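Local coordinates for Pol protein (Human T-cell leukemia virus type I, PDB 6TJU) that probably binds DNA through this SH3-like C-terminal domain of the retroviral integrase, the part of Pol that inserts the viral genome into host DNA, at residues H11-K16 with L32-G37; I41-S44 with A48-I51. All blocks are in the same frame, centred on the assembly; numbering follows the deposited sequence.

Contact 1: H11-K16 with L32-G37; sequences HWYYFK and LQEAAG
Y13 and E34 meet through one hydrogen bond, the phenol OH donating to OE1 at 2.8 Å. OE1 receives it on its syn lone pair, and OE2 also lies 3.0 Å from Y13 OH. The two side chains approach from opposite directions. OE1 sits at the edge of the tyrosine ring, close to its plane, while the carboxylate plane is turned 72° from that ring. E34 reaches this position because its chain bends through the rotation about CB-CG (chi2 -103°), which swings the carboxylate toward strand 12-15.

The tight end of the contact is the buried Y13 ring, which also packs on A39 and I41 of strand 38-42 and on L56 of strand 56-59. The looser end is H11, partly exposed like E34. Its ND1 lies 3.1 Å from E34 OE1, and the imidazole meets the carboxylate obliquely, their planes 67° apart. Y13 OH lies in the plane of the H11 ring, at its edge. Backbones stay well separated: the nearest CA atoms, of H11 and L32, are 8.6 Å apart, so between H11-K16 and L32-G37 only side chains make the connection across this SH3-like domain. One carboxylate oxygen thus accepts the phenol's hydrogen bond with the imidazole beside it, and the phenol would probably offset part of the acid's negative charge.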
loop_
_atom_site.group_PDB
_atom_site.type_symbol
_atom_site.label_atom_id
_atom_site.label_comp_id
_atom_site.label_asym_id
_atom_site.label_seq_id
_atom_site.Cartn_x
_atom_site.Cartn_y
_atom_site.Cartn_z
ATOM N N HIS A 11 -0.593 -9.356 0.330
ATOM C CA HIS A 11 -1.199 -8.591 -0.787
ATOM C C HIS A 11 -0.338 -7.359 -1.128
ATOM O O HIS A 11 0.310 -6.784 -0.243
ATOM C CB HIS A 11 -2.637 -8.232 -0.470
ATOM C CG HIS A 11 -3.483 -9.420 -0.140
ATOM N ND1 HIS A 11 -4.648 -9.295 0.591
ATOM C CD2 HIS A 11 -3.329 -10.738 -0.423
ATOM C CE1 HIS A 11 -5.199 -10.480 0.717
ATOM N NE2 HIS A 11 -4.404 -11.387 0.108
ATOM N N TRP A 12 -0.312 -7.001 -2.403
ATOM C CA TRP A 12 0.485 -5.894 -2.980
ATOM C C TRP A 12 -0.458 -4.824 -3.491
ATOM O O TRP A 12 -1.436 -5.161 -4.155
ATOM C CB TRP A 12 1.366 -6.387 -4.129
ATOM C CG TRP A 12 2.403 -7.346 -3.675
ATOM C CD1 TRP A 12 2.207 -8.547 -3.058
ATOM C CD2 TRP A 12 3.810 -7.153 -3.723
ATOM N NE1 TRP A 12 3.400 -9.124 -2.766
ATOM C CE2 TRP A 12 4.405 -8.295 -3.155
ATOM C CE3 TRP A 12 4.620 -6.133 -4.183
ATOM C CZ2 TRP A 12 5.783 -8.451 -3.069
ATOM C CZ3 TRP A 12 5.974 -6.300 -4.145
ATOM C CH2 TRP A 12 6.547 -7.431 -3.574
ATOM N N TYR A 13 -0.106 -3.562 -3.253
ATOM C CA TYR A 13 -1.004 -2.455 -3.570
ATOM C C TYR A 13 -0.270 -1.271 -4.162
ATOM O O TYR A 13 0.754 -0.795 -3.623
ATOM C CB TYR A 13 -1.780 -1.940 -2.355
ATOM C CG TYR A 13 -2.623 -2.933 -1.619
ATOM C CD1 TYR A 13 -3.962 -3.108 -1.932
ATOM C CD2 TYR A 13 -2.120 -3.586 -0.510
ATOM C CE1 TYR A 13 -4.755 -3.996 -1.234
ATOM C CE2 TYR A 13 -2.893 -4.454 0.210
ATOM C CZ TYR A 13 -4.219 -4.669 -0.149
ATOM O OH TYR A 13 -4.990 -5.532 0.607
ATOM N N TYR A 14 -0.867 -0.722 -5.201
ATOM C CA TYR A 14 -0.708 0.714 -5.536
ATOM C C TYR A 14 -1.360 1.524 -4.408
ATOM O O TYR A 14 -2.367 1.099 -3.841
ATOM C CB TYR A 14 -1.361 1.049 -6.876
ATOM C CG TYR A 14 -0.787 0.374 -8.103
ATOM C CD1 TYR A 14 0.327 0.896 -8.762
ATOM C CD2 TYR A 14 -1.367 -0.782 -8.620
ATOM C CE1 TYR A 14 0.810 0.317 -9.920
ATOM C CE2 TYR A 14 -0.874 -1.383 -9.772
ATOM C CZ TYR A 14 0.224 -0.835 -10.424
ATOM O OH TYR A 14 0.767 -1.411 -11.544
ATOM N N PHE A 15 -0.777 2.678 -4.081
ATOM C CA PHE A 15 -1.250 3.526 -2.978
ATOM C C PHE A 15 -1.080 5.009 -3.326
ATOM O O PHE A 15 -0.162 5.388 -4.101
ATOM C CB PHE A 15 -0.602 3.109 -1.637
ATOM C CG PHE A 15 0.859 3.447 -1.486
ATOM C CD1 PHE A 15 1.826 2.576 -1.985
ATOM C CD2 PHE A 15 1.275 4.624 -0.887
ATOM C CE1 PHE A 15 3.174 2.875 -1.888
ATOM C CE2 PHE A 15 2.632 4.935 -0.823
ATOM C CZ PHE A 15 3.574 4.062 -1.315
ATOM N N LYS A 16 -1.983 5.822 -2.756
ATOM C CA LYS A 16 -1.846 7.294 -2.647
ATOM C C LYS A 16 -1.795 7.644 -1.161
ATOM O O LYS A 16 -2.383 6.925 -0.349
ATOM C CB LYS A 16 -2.995 7.970 -3.402
ATOM C CG LYS A 16 -2.822 7.932 -4.898
ATOM C CD LYS A 16 -3.887 8.650 -5.690
ATOM C CE LYS A 16 -3.530 8.596 -7.165
ATOM N NZ LYS A 16 -4.508 9.307 -8.021
ATOM N N LEU A 32 2.400 -4.867 4.896
ATOM C CA LEU A 32 3.068 -5.480 6.064
ATOM C C LEU A 32 1.993 -6.050 6.966
ATOM O O LEU A 32 2.250 -7.043 7.598
ATOM C CB LEU A 32 3.875 -4.437 6.822
ATOM C CG LEU A 32 5.038 -3.807 6.061
ATOM C CD1 LEU A 32 5.763 -2.837 6.952
ATOM C CD2 LEU A 32 6.017 -4.848 5.505
ATOM N N GLN A 33 0.839 -5.395 7.028
ATOM C CA GLN A 33 -0.348 -5.958 7.680
ATOM C C GLN A 33 -1.589 -5.328 7.088
ATOM O O GLN A 33 -1.472 -4.191 6.546
ATOM C CB GLN A 33 -0.310 -5.689 9.177
ATOM C CG GLN A 33 -1.062 -6.749 9.957
ATOM C CD GLN A 33 -0.539 -6.628 11.349
ATOM O OE1 GLN A 33 -1.213 -6.111 12.226
ATOM N NE2 GLN A 33 0.724 -6.992 11.497
ATOM N N GLU A 34 -2.702 -6.058 7.238
ATOM C CA GLU A 34 -4.086 -5.686 6.832
ATOM C C GLU A 34 -5.016 -5.617 8.063
ATOM O O GLU A 34 -4.895 -6.439 8.961
ATOM C CB GLU A 34 -4.652 -6.753 5.895
ATOM C CG GLU A 34 -3.693 -7.226 4.842
ATOM C CD GLU A 34 -4.012 -6.602 3.513
ATOM O OE1 GLU A 34 -3.496 -7.074 2.478
ATOM O OE2 GLU A 34 -4.788 -5.645 3.552
ATOM N N ALA A 35 -5.954 -4.679 8.076
ATOM C CA ALA A 35 -6.991 -4.519 9.105
ATOM C C ALA A 35 -8.259 -4.096 8.394
ATOM O O ALA A 35 -8.187 -3.871 7.170
ATOM C CB ALA A 35 -6.549 -3.479 10.099
ATOM N N ALA A 36 -9.356 -3.952 9.137
ATOM C CA ALA A 36 -10.646 -3.516 8.575
ATOM C C ALA A 36 -10.444 -2.115 8.003
ATOM O O ALA A 36 -9.996 -1.222 8.724
ATOM C CB ALA A 36 -11.738 -3.543 9.640
ATOM N N GLY A 37 -10.686 -1.961 6.722
ATOM C CA GLY A 37 -10.632 -0.647 6.052
ATOM C C GLY A 37 -9.243 -0.066 5.790
ATOM O O GLY A 37 -9.221 1.108 5.339
#

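Contact 2: I41-S44 with A48-I51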
loop_
_atom_site.group_PDB
_atom_site.type_symbol
_atom_site.label_atom_id
_atom_site.label_comp_id
_atom_site.label_asym_id
_atom_site.label_seq_id
_atom_site.Cartn_x
_atom_site.Cartn_y
_atom_site.Cartn_z
ATOM N N ILE A 41 1.327 0.030 4.799
ATOM C CA ILE A 41 2.173 0.158 3.588
ATOM C C ILE A 41 3.473 0.836 3.971
ATOM O O ILE A 41 3.437 1.870 4.604
ATOM C CB ILE A 41 1.459 0.962 2.494
ATOM C CG1 ILE A 41 0.073 0.403 2.127
ATOM C CG2 ILE A 41 2.398 1.051 1.309
ATOM C CD1 ILE A 41 0.043 -1.090 1.792
ATOM N N PRO A 42 4.649 0.295 3.580
ATOM C CA PRO A 42 5.900 1.033 3.688
ATOM C C PRO A 42 5.860 2.270 2.787
ATOM O O PRO A 42 5.629 2.103 1.627
ATOM C CB PRO A 42 6.971 0.057 3.190
ATOM C CG PRO A 42 6.336 -1.316 3.283
ATOM C CD PRO A 42 4.855 -1.084 3.111
ATOM N N VAL A 43 6.050 3.462 3.353
ATOM C CA VAL A 43 5.998 4.757 2.615
ATOM C C VAL A 43 7.374 5.445 2.639
ATOM O O VAL A 43 7.533 6.438 1.927
ATOM C CB VAL A 43 4.862 5.671 3.144
ATOM C CG1 VAL A 43 3.473 4.989 3.107
ATOM C CG2 VAL A 43 5.158 6.251 4.532
ATOM N N SER A 44 8.343 4.942 3.402
ATOM C CA SER A 44 9.740 5.439 3.426
ATOM C C SER A 44 10.637 4.340 3.992
ATOM O O SER A 44 10.171 3.245 4.337
ATOM C CB SER A 44 9.855 6.725 4.235
ATOM O OG SER A 44 9.504 6.491 5.607
ATOM N N ALA A 48 5.934 3.370 8.052
ATOM C CA ALA A 48 4.761 2.771 7.396
ATOM C C ALA A 48 3.474 3.432 7.907
ATOM O O ALA A 48 3.368 3.947 9.067
ATOM C CB ALA A 48 4.771 1.294 7.599
ATOM N N GLN A 49 2.498 3.424 7.031
ATOM C CA GLN A 49 1.255 4.175 7.221
ATOM C C GLN A 49 0.110 3.215 6.921
ATOM O O GLN A 49 0.233 2.347 6.009
ATOM C CB GLN A 49 1.264 5.416 6.343
ATOM C CG GLN A 49 0.172 6.398 6.729
ATOM C CD GLN A 49 0.467 7.766 6.177
ATOM O OE1 GLN A 49 1.552 8.009 5.639
ATOM N NE2 GLN A 49 -0.501 8.660 6.297
ATOM N N TRP A 50 -0.923 3.329 7.742
ATOM C CA TRP A 50 -2.226 2.674 7.559
ATOM C C TRP A 50 -2.989 3.465 6.494
ATOM O O TRP A 50 -3.380 4.621 6.752
ATOM C CB TRP A 50 -2.960 2.605 8.897
ATOM C CG TRP A 50 -2.381 1.608 9.840
ATOM C CD1 TRP A 50 -1.625 1.853 10.951
ATOM C CD2 TRP A 50 -2.581 0.196 9.780
ATOM N NE1 TRP A 50 -1.318 0.676 11.582
ATOM C CE2 TRP A 50 -1.886 -0.359 10.874
ATOM C CE3 TRP A 50 -3.281 -0.643 8.904
ATOM C CZ2 TRP A 50 -1.878 -1.735 11.123
ATOM C CZ3 TRP A 50 -3.253 -2.001 9.143
ATOM C CH2 TRP A 50 -2.545 -2.539 10.220
ATOM N N ILE A 51 -3.095 2.886 5.303
ATOM C CA ILE A 51 -3.747 3.527 4.136
ATOM C C ILE A 51 -5.133 2.933 4.042
ATOM O O ILE A 51 -5.276 1.715 3.948
ATOM C CB ILE A 51 -3.005 3.318 2.804
ATOM C CG1 ILE A 51 -1.497 3.546 2.902
ATOM C CG2 ILE A 51 -3.655 4.191 1.740
ATOM C CD1 ILE A 51 -1.139 4.987 3.145
#
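A48 opens the pairing with I41-S44: opposite P42, in a non-hydrogen-bonded antiparallel pair, its CA points a C-H at I41 O, 3.2 Å away. The methyl CB of A48 also rests 3.3 Å from that same I41 O and 4.1 Å from P42 CA. Proline has no N-H to offer, but this pair requires none.

Q49 forms the hydrogen-bonded pair with I41. I41 N gives an almost straight bond to Q49 O (2.8 Å, 177°), and Q49 N returns one of 3.0 Å to I41 O. With CG anti to the backbone N (chi1 -166°), the Q49 side chain extends past V43, whose CG1 touches Q49 CB at 3.9 Å.

W50 turns its indole from I41-S44 toward strand 33-35. I51 returns to the side of I41 and Q49, and its CG1 meets I41 CG1 at 3.6 Å, the two chains crossing at about a right angle.

Within these segments of the hairpin, two backbone bonds therefore hold the I41-Q49 pair, and the pairing goes on to A39 with I51, while the isoleucines lend an apolar inner face that Y13 and F15 meet through I41.

In the fold
Along the chain, contact 1 closes before contact 2 opens, and their centres lie about 9 Å apart. Strand 33-35 is followed directly by strand 38-42, its neighbour in the antiparallel sheet that 48-52 completes. Contact 1 joins this sheet to the other one, of strands 26-30, 12-15 and 56-59, whereas contact 2 is made within it. The two meet inside where F15 CD1 packs on I41 CG2 at 3.7 Å, and on the outer side of the sheet where A35 CB lies 3.7 Å from W50 CZ3. Y13, F15 and I41 thus share the interior of a compact SH3-like integrase domain, consistent with a small scaffold for binding DNA.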